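Local coordinates for protein transcriptional regulator (Thermus thermophilus, PDB 2H0A) that probably acts as a CcpA-like transcriptional repressor, with a core resembling the periplasmic sugar-binding proteins, at residues R111-I116 with D209-G214; D92-D97 with A241-E246; G20-L25 with Y30-F35. All coordinates share one frame; numbering follows the deposited sequence.

Contact 1 of 3, residues R111-I116 with D209-G214; sequences RFPGPI and DVRVLG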
loop_
_atom_site.group_PDB
_atom_site.type_symbol
_atom_site.label_atom_id
_atom_site.label_comp_id
_atom_site.label_asym_id
_atom_site.label_seq_id
_atom_site.Cartn_x
_atom_site.Cartn_y
_atom_site.Cartn_z
ATOM N N ARG A 111 -32.329 7.110 -2.132
ATOM C CA ARG A 111 -33.255 7.787 -3.024
ATOM C C ARG A 111 -33.184 7.243 -4.442
ATOM O O ARG A 111 -33.751 7.832 -5.363
ATOM C CB ARG A 111 -32.946 9.282 -3.032
ATOM C CG ARG A 111 -32.789 9.895 -1.644
ATOM C CD ARG A 111 -32.322 11.333 -1.734
ATOM N NE ARG A 111 -33.270 12.129 -2.503
ATOM C CZ ARG A 111 -32.979 13.278 -3.100
ATOM N NH1 ARG A 111 -31.755 13.779 -3.019
ATOM N NH2 ARG A 111 -33.916 13.918 -3.789
ATOM N N PHE A 112 -32.499 6.116 -4.612
ATOM C CA PHE A 112 -32.336 5.508 -5.932
ATOM C C PHE A 112 -32.849 4.077 -6.063
ATOM O O PHE A 112 -32.925 3.331 -5.091
ATOM C CB PHE A 112 -30.858 5.511 -6.342
ATOM C CG PHE A 112 -30.234 6.869 -6.365
ATOM C CD1 PHE A 112 -29.932 7.532 -5.177
ATOM C CD2 PHE A 112 -29.947 7.486 -7.574
ATOM C CE1 PHE A 112 -29.349 8.795 -5.196
ATOM C CE2 PHE A 112 -29.365 8.743 -7.611
ATOM C CZ PHE A 112 -29.062 9.404 -6.415
ATOM N N PRO A 113 -33.209 3.681 -7.289
ATOM C CA PRO A 113 -33.712 2.340 -7.603
ATOM C C PRO A 113 -32.582 1.297 -7.530
ATOM O O PRO A 113 -31.401 1.642 -7.641
ATOM C CB PRO A 113 -34.244 2.498 -9.026
ATOM C CG PRO A 113 -34.610 3.946 -9.098
ATOM C CD PRO A 113 -33.466 4.608 -8.405
ATOM N N GLY A 114 -32.943 0.030 -7.345
ATOM C CA GLY A 114 -31.943 -1.018 -7.276
ATOM C C GLY A 114 -31.325 -1.156 -5.897
ATOM O O GLY A 114 -31.213 -0.164 -5.176
ATOM N N PRO A 115 -30.902 -2.375 -5.506
ATOM C CA PRO A 115 -30.287 -2.682 -4.208
ATOM C C PRO A 115 -29.034 -1.871 -3.897
ATOM O O PRO A 115 -28.220 -1.586 -4.769
ATOM C CB PRO A 115 -29.993 -4.170 -4.314
ATOM C CG PRO A 115 -29.709 -4.330 -5.772
ATOM C CD PRO A 115 -30.820 -3.544 -6.395
ATOM N N ILE A 116 -28.885 -1.513 -2.633
ATOM C CA ILE A 116 -27.756 -0.727 -2.181
ATOM C C ILE A 116 -26.682 -1.608 -1.535
ATOM O O ILE A 116 -26.963 -2.377 -0.605
ATOM C CB ILE A 116 -28.230 0.323 -1.173
ATOM C CG1 ILE A 116 -29.282 1.220 -1.832
ATOM C CG2 ILE A 116 -27.042 1.112 -0.656
ATOM C CD1 ILE A 116 -30.071 2.079 -0.865
ATOM N N ASP A 209 -25.497 0.658 -15.138
ATOM C CA ASP A 209 -24.885 -0.254 -14.175
ATOM C C ASP A 209 -25.054 0.236 -12.748
ATOM O O ASP A 209 -26.130 0.141 -12.165
ATOM C CB ASP A 209 -23.382 -0.433 -14.465
ATOM C CG ASP A 209 -22.626 -1.158 -13.326
ATOM O OD1 ASP A 209 -22.880 -2.355 -13.077
ATOM O OD2 ASP A 209 -21.777 -0.513 -12.671
ATOM N N VAL A 210 -23.971 0.757 -12.187
ATOM C CA VAL A 210 -23.984 1.210 -10.820
ATOM C C VAL A 210 -23.813 2.698 -10.666
ATOM O O VAL A 210 -23.329 3.399 -11.546
ATOM C CB VAL A 210 -22.865 0.541 -9.991
ATOM N N ARG A 211 -24.251 3.174 -9.517
ATOM C CA ARG A 211 -24.118 4.566 -9.164
ATOM C C ARG A 211 -23.062 4.419 -8.095
ATOM O O ARG A 211 -23.176 3.555 -7.233
ATOM C CB ARG A 211 -25.433 5.088 -8.594
ATOM C CG ARG A 211 -26.565 5.062 -9.592
ATOM C CD ARG A 211 -27.787 5.714 -9.017
ATOM N NE ARG A 211 -28.481 6.535 -10.005
ATOM C CZ ARG A 211 -29.545 6.150 -10.704
ATOM N NH1 ARG A 211 -30.065 4.941 -10.537
ATOM N NH2 ARG A 211 -30.097 6.987 -11.571
ATOM N N VAL A 212 -22.014 5.224 -8.167
ATOM C CA VAL A 212 -20.939 5.109 -7.201
ATOM C C VAL A 212 -20.816 6.336 -6.326
ATOM O O VAL A 212 -20.810 7.472 -6.802
ATOM C CB VAL A 212 -19.584 4.829 -7.905
ATOM C CG1 VAL A 212 -18.527 4.546 -6.867
ATOM C CG2 VAL A 212 -19.707 3.634 -8.839
ATOM N N LEU A 213 -20.727 6.082 -5.029
ATOM C CA LEU A 213 -20.593 7.132 -4.041
ATOM C C LEU A 213 -19.369 6.832 -3.199
ATOM O O LEU A 213 -19.352 5.852 -2.457
ATOM C CB LEU A 213 -21.829 7.175 -3.147
ATOM C CG LEU A 213 -21.830 8.236 -2.047
ATOM C CD1 LEU A 213 -21.700 9.624 -2.657
ATOM C CD2 LEU A 213 -23.121 8.133 -1.252
ATOM N N GLY A 214 -18.345 7.670 -3.329
ATOM C CA GLY A 214 -17.125 7.486 -2.564
ATOM C C GLY A 214 -17.141 8.267 -1.258
ATOM O O GLY A 214 -18.154 8.839 -0.874
#
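Phe112 and Arg211 start their approach with the same first torsion: in each, CG stands anti to the carbonyl carbon and beside the backbone N, chi1 -58° for the phenylalanine and -64° for the arginine. From there the arginine chain runs on extended to CD and then bends at chi3, which turns NE and the guanidinium toward the CD2-CE2 bond of the ring. Phe112 CD2 is modelled 3.0 Å from Arg211 NE, and Phe112 CE2 lies 3.4 Å from the same nitrogen; at this resolution such closeness is doubtful and shows only that the groups touch. Seen from the arginine, CD2 sits over one face of the guanidinium, offset toward its rim. The two planes are 46° apart, so this is a tilted meeting and not a flat stack. The loop 111-116 leads from helix 99-109 into strand 116-121, while Arg211 lies on strand 210-215; strand 182-185 runs between these two strands in the sheet of one lobe of the periplasmic-binding-protein-like fold. Both Phe112 and Arg211 also rest on Asn183 of that middle strand. Arg211 NE has its polar partner elsewhere, in the carbonyl of Thr270, and this bond helps to fix where the guanidinium sits. Pro113 adds a looser touch, its CD 4.0 Å from Arg211 NH1. Tyr108 meets the Phe112 ring edge-to-face, and the carbonyl of Phe112 takes a hydrogen bond from Arg150.

Contact 2 of 3, residues D92-D97 with A241-E246; sequences DSVYLD and AQLLLE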
loop_
_atom_site.group_PDB
_atom_site.type_symbol
_atom_site.label_atom_id
_atom_site.label_comp_id
_atom_site.label_asym_id
_atom_site.label_seq_id
_atom_site.Cartn_x
_atom_site.Cartn_y
_atom_site.Cartn_z
ATOM N N ASP A 92 -5.162 18.357 22.341
ATOM C CA ASP A 92 -6.019 19.127 21.448
ATOM C C ASP A 92 -6.250 18.201 20.258
ATOM O O ASP A 92 -5.301 17.630 19.710
ATOM C CB ASP A 92 -5.329 20.405 20.974
ATOM C CG ASP A 92 -5.158 21.425 22.080
ATOM O OD1 ASP A 92 -5.937 21.384 23.056
ATOM O OD2 ASP A 92 -4.256 22.283 21.965
ATOM N N SER A 93 -7.504 18.051 19.854
ATOM C CA SER A 93 -7.813 17.156 18.762
ATOM C C SER A 93 -8.771 17.718 17.732
ATOM O O SER A 93 -9.825 18.258 18.072
ATOM C CB SER A 93 -8.416 15.868 19.316
ATOM O OG SER A 93 -7.683 15.393 20.431
ATOM N N VAL A 94 -8.398 17.594 16.467
ATOM C CA VAL A 94 -9.269 18.017 15.389
ATOM C C VAL A 94 -9.710 16.673 14.798
ATOM O O VAL A 94 -8.932 15.720 14.757
ATOM C CB VAL A 94 -8.519 18.914 14.357
ATOM C CG1 VAL A 94 -7.124 19.185 14.843
ATOM C CG2 VAL A 94 -8.526 18.285 12.970
ATOM N N TYR A 95 -10.967 16.572 14.391
ATOM C CA TYR A 95 -11.470 15.318 13.841
ATOM C C TYR A 95 -12.741 15.560 13.052
ATOM O O TYR A 95 -13.339 16.626 13.143
ATOM C CB TYR A 95 -11.763 14.320 14.961
ATOM C CG TYR A 95 -12.802 14.822 15.931
ATOM C CD1 TYR A 95 -12.466 15.754 16.920
ATOM C CD2 TYR A 95 -14.131 14.413 15.830
ATOM C CE1 TYR A 95 -13.430 16.266 17.779
ATOM C CE2 TYR A 95 -15.105 14.925 16.684
ATOM C CZ TYR A 95 -14.749 15.853 17.657
ATOM O OH TYR A 95 -15.707 16.390 18.487
ATOM N N LEU A 96 -13.148 14.550 12.289
ATOM C CA LEU A 96 -14.346 14.631 11.468
ATOM C C LEU A 96 -15.478 13.788 12.031
ATOM O O LEU A 96 -15.239 12.765 12.663
ATOM C CB LEU A 96 -14.047 14.136 10.056
ATOM C CG LEU A 96 -15.171 14.415 9.059
ATOM C CD1 LEU A 96 -14.835 15.691 8.320
ATOM C CD2 LEU A 96 -15.331 13.272 8.088
ATOM N N ASP A 97 -16.710 14.221 11.795
ATOM C CA ASP A 97 -17.877 13.465 12.243
ATOM C C ASP A 97 -18.152 12.428 11.148
ATOM O O ASP A 97 -18.983 12.648 10.264
ATOM C CB ASP A 97 -19.095 14.381 12.390
ATOM C CG ASP A 97 -20.273 13.686 13.056
ATOM O OD1 ASP A 97 -20.575 12.524 12.712
ATOM O OD2 ASP A 97 -20.911 14.311 13.924
ATOM N N ALA A 241 -2.639 22.660 12.718
ATOM C CA ALA A 241 -1.445 23.483 12.796
ATOM C C ALA A 241 -1.667 24.706 13.697
ATOM O O ALA A 241 -0.860 24.979 14.590
ATOM C CB ALA A 241 -1.026 23.929 11.391
ATOM N N GLN A 242 -2.762 25.433 13.470
ATOM C CA GLN A 242 -3.074 26.626 14.255
ATOM C C GLN A 242 -3.116 26.361 15.750
ATOM O O GLN A 242 -2.544 27.115 16.529
ATOM C CB GLN A 242 -4.408 27.230 13.813
ATOM C CG GLN A 242 -4.831 28.459 14.628
ATOM C CD GLN A 242 -3.929 29.681 14.429
ATOM O OE1 GLN A 242 -3.877 30.567 15.290
ATOM N NE2 GLN A 242 -3.234 29.742 13.293
ATOM N N LEU A 243 -3.802 25.297 16.150
ATOM C CA LEU A 243 -3.901 24.942 17.562
ATOM C C LEU A 243 -2.508 24.741 18.113
ATOM O O LEU A 243 -2.189 25.221 19.197
ATOM C CB LEU A 243 -4.702 23.648 17.752
ATOM C CG LEU A 243 -6.208 23.662 17.477
ATOM C CD1 LEU A 243 -6.721 22.243 17.406
ATOM C CD2 LEU A 243 -6.926 24.433 18.563
ATOM N N LEU A 244 -1.681 24.030 17.350
ATOM C CA LEU A 244 -0.307 23.748 17.748
ATOM C C LEU A 244 0.451 25.039 18.019
ATOM O O LEU A 244 1.121 25.164 19.044
ATOM C CB LEU A 244 0.407 22.956 16.653
ATOM C CG LEU A 244 1.807 22.458 17.006
ATOM C CD1 LEU A 244 1.723 21.462 18.145
ATOM C CD2 LEU A 244 2.437 21.822 15.790
ATOM N N LEU A 245 0.342 25.985 17.087
ATOM C CA LEU A 245 0.990 27.289 17.196
ATOM C C LEU A 245 0.563 27.979 18.469
ATOM O O LEU A 245 1.394 28.455 19.246
ATOM C CB LEU A 245 0.601 28.187 16.030
ATOM C CG LEU A 245 1.379 28.097 14.721
ATOM C CD1 LEU A 245 0.786 29.095 13.738
ATOM C CD2 LEU A 245 2.857 28.402 14.969
ATOM N N GLU A 246 -0.750 28.050 18.664
ATOM C CA GLU A 246 -1.301 28.691 19.846
ATOM C C GLU A 246 -0.629 28.097 21.068
ATOM O O GLU A 246 -0.209 28.812 21.970
ATOM C CB GLU A 246 -2.815 28.475 19.903
ATOM C CG GLU A 246 -3.599 29.423 19.006
ATOM C CD GLU A 246 -4.965 28.883 18.615
ATOM O OE1 GLU A 246 -5.500 28.007 19.324
ATOM O OE2 GLU A 246 -5.511 29.344 17.592
#
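Leu243 reaches from helix 233-248 to Asp92 and Val94 on strand 92-96, and its own chain is the thing to follow. CB leaves the helix toward the strand, with CG anti to the carbonyl carbon (chi1 -70°). CB and CG are the stem: neither comes as near to the strand as the methyl beyond them. Because CD1 continues the chain in extended form (chi2 167°), it makes the furthest reach and does the touching. On one hand it meets Val94 CG1 at 4.0 Å, the two side chains crossing at a slant; on the other it lies 4.2 Å from Asp92 CB. CD2 turns off the line and stays further from both residues. Asp92 and Val94, two apart on the strand, point to the same side of the sheet, which is the side this helix covers. The Asp92 carboxylate is instead held by arginines: OD1 forms a salt bridge with Arg247 and OD2 one with Arg256. Arg256 also pairs with Glu246 and donates to the carbonyl of Leu243. With Asp92 OD2 and Glu246 OE1 6.4 Å apart, the shared arginine probably offsets their like charges and keeps both carboxylates ionised beside an otherwise apolar join.

Contact 3 of 3, residues G20-L25 with Y30-F35; sequences GIEGVL and YDLALF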
loop_
_atom_site.group_PDB
_atom_site.type_symbol
_atom_site.label_atom_id
_atom_site.label_comp_id
_atom_site.label_asym_id
_atom_site.label_seq_id
_atom_site.Cartn_x
_atom_site.Cartn_y
_atom_site.Cartn_z
ATOM N N GLY A 20 -2.286 21.042 4.122
ATOM C CA GLY A 20 -3.039 21.899 5.015
ATOM C C GLY A 20 -2.183 22.446 6.139
ATOM O O GLY A 20 -2.335 23.598 6.529
ATOM N N ILE A 21 -1.283 21.619 6.660
ATOM C CA ILE A 21 -0.390 22.016 7.746
ATOM C C ILE A 21 0.709 22.940 7.239
ATOM O O ILE A 21 0.990 23.972 7.848
ATOM C CB ILE A 21 0.278 20.789 8.395
ATOM C CG1 ILE A 21 -0.776 19.915 9.076
ATOM C CG2 ILE A 21 1.329 21.241 9.379
ATOM C CD1 ILE A 21 -0.245 18.611 9.620
ATOM N N GLU A 22 1.337 22.561 6.128
ATOM C CA GLU A 22 2.405 23.370 5.547
ATOM C C GLU A 22 1.884 24.761 5.247
ATOM O O GLU A 22 2.492 25.761 5.618
ATOM C CB GLU A 22 2.917 22.743 4.251
ATOM C CG GLU A 22 3.548 21.372 4.432
ATOM C CD GLU A 22 4.273 20.894 3.181
ATOM O OE1 GLU A 22 3.655 20.890 2.092
ATOM O OE2 GLU A 22 5.463 20.518 3.287
ATOM N N GLY A 23 0.753 24.814 4.557
ATOM C CA GLY A 23 0.162 26.093 4.226
ATOM C C GLY A 23 0.156 27.004 5.432
ATOM O O GLY A 23 0.498 28.183 5.329
ATOM N N VAL A 24 -0.220 26.455 6.582
ATOM C CA VAL A 24 -0.269 27.240 7.804
ATOM C C VAL A 24 1.106 27.479 8.412
ATOM O O VAL A 24 1.594 28.604 8.408
ATOM C CB VAL A 24 -1.191 26.572 8.852
ATOM C CG1 VAL A 24 -1.115 27.302 10.181
ATOM C CG2 VAL A 24 -2.614 26.582 8.349
ATOM N N LEU A 25 1.743 26.419 8.897
ATOM C CA LEU A 25 3.046 26.535 9.543
ATOM C C LEU A 25 4.113 27.359 8.826
ATOM O O LEU A 25 4.832 28.117 9.474
ATOM C CB LEU A 25 3.590 25.144 9.852
ATOM C CG LEU A 25 2.832 24.411 10.955
ATOM C CD1 LEU A 25 3.481 23.057 11.183
ATOM C CD2 LEU A 25 2.843 25.237 12.239
ATOM N N TYR A 30 7.672 28.398 10.368
ATOM C CA TYR A 30 8.058 27.164 11.043
ATOM C C TYR A 30 8.400 26.118 9.991
ATOM O O TYR A 30 7.844 26.131 8.891
ATOM C CB TYR A 30 6.930 26.626 11.931
ATOM C CG TYR A 30 6.888 27.206 13.327
ATOM C CD1 TYR A 30 6.438 28.506 13.552
ATOM C CD2 TYR A 30 7.292 26.450 14.424
ATOM C CE1 TYR A 30 6.388 29.041 14.841
ATOM C CE2 TYR A 30 7.250 26.975 15.717
ATOM C CZ TYR A 30 6.796 28.268 15.916
ATOM O OH TYR A 30 6.744 28.784 17.188
ATOM N N ASP A 31 9.325 25.224 10.324
ATOM C CA ASP A 31 9.723 24.163 9.404
ATOM C C ASP A 31 8.983 22.885 9.762
ATOM O O ASP A 31 8.711 22.625 10.932
ATOM C CB ASP A 31 11.236 23.925 9.470
ATOM C CG ASP A 31 12.017 24.872 8.573
ATOM O OD2 ASP A 31 12.648 24.391 7.605
ATOM N N LEU A 32 8.662 22.085 8.753
ATOM C CA LEU A 32 7.936 20.844 8.981
ATOM C C LEU A 32 8.801 19.597 8.817
ATOM O O LEU A 32 9.446 19.406 7.786
ATOM C CB LEU A 32 6.748 20.768 8.025
ATOM C CG LEU A 32 5.681 19.728 8.358
ATOM C CD1 LEU A 32 5.093 20.038 9.726
ATOM C CD2 LEU A 32 4.601 19.741 7.285
ATOM N N ALA A 33 8.806 18.747 9.840
ATOM C CA ALA A 33 9.580 17.510 9.807
ATOM C C ALA A 33 8.641 16.310 9.718
ATOM O O ALA A 33 7.992 15.931 10.692
ATOM C CB ALA A 33 10.454 17.406 11.045
ATOM N N LEU A 34 8.586 15.714 8.535
ATOM C CA LEU A 34 7.722 14.571 8.270
ATOM C C LEU A 34 8.319 13.272 8.819
ATOM O O LEU A 34 9.419 12.884 8.443
ATOM C CB LEU A 34 7.521 14.451 6.759
ATOM C CG LEU A 34 6.152 14.065 6.205
ATOM C CD1 LEU A 34 6.231 14.026 4.682
ATOM C CD2 LEU A 34 5.720 12.720 6.761
ATOM N N PHE A 35 7.595 12.596 9.700
ATOM C CA PHE A 35 8.090 11.347 10.263
ATOM C C PHE A 35 7.173 10.153 10.014
ATOM O O PHE A 35 6.418 9.763 10.900
ATOM C CB PHE A 35 8.319 11.482 11.776
ATOM C CG PHE A 35 9.488 12.356 12.145
ATOM C CD1 PHE A 35 10.667 12.330 11.401
ATOM C CD2 PHE A 35 9.421 13.189 13.262
ATOM C CE1 PHE A 35 11.760 13.122 11.767
ATOM C CE2 PHE A 35 10.508 13.980 13.632
#
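At the edge of the Tyr30 ring, near its plane, lies the carbonyl oxygen of Leu25, though it is Tyr30 CB that comes close to Leu25 O (3.6 Å) while the ring leads away; Leu245 and Met248 of helix 233-248 also touch the tyrosine. That same oxygen accepts a hydrogen bond from Tyr30 N at 3.0 Å. This bond closes the turn between helix and strand, and beside it Leu25 CB and Tyr30 CB are 4.2 Å apart. Two residues on, Leu32 turns its CG anti to the backbone N (chi1 -165°) and drives a forked end against the helix. Its CD1 meets Leu25 CD1 at 3.7 Å and Ile21 CG2 at 4.0 Å; its CD2 lies against the aliphatic CG of Glu22. Each of the three helix side chains crosses Leu32 at about a right angle. Cutting Leu32 back to an alanine would probably open a gap beneath Ile21 and Leu25 and set the Glu22 chain free to shift. The helical segment 20-25 and strand 31-34 run nearly antiparallel, at 154°; helix 12-25 and this strand form the second half of a beta-alpha-beta crossover that starts at strand 2-6, the parallel neighbour of strand 31-34 in the sheet.

In the fold
Contacts 2 and 3 belong together: their centres are 13 Å apart, and helices 233-248 and 12-25 pack side by side in one lobe. Ala241 CB touches Val24 CG1 at 3.6 Å, and Leu245 CD2 meets Tyr30 CE1 at 3.6 Å. Contact 1 lies beyond the chain's centre, in the second lobe, its centre about 35 Å from that of contact 2 and about 39 Å from that of contact 3. Along the chain, contact 3 closes first, and contact 1 falls wholly between the halves of contact 2. That fits a two-lobed protein; many LacI-family relatives bind small-molecule effectors in the cleft between lobes, and this one may too, though none of the three contacts is known to line it.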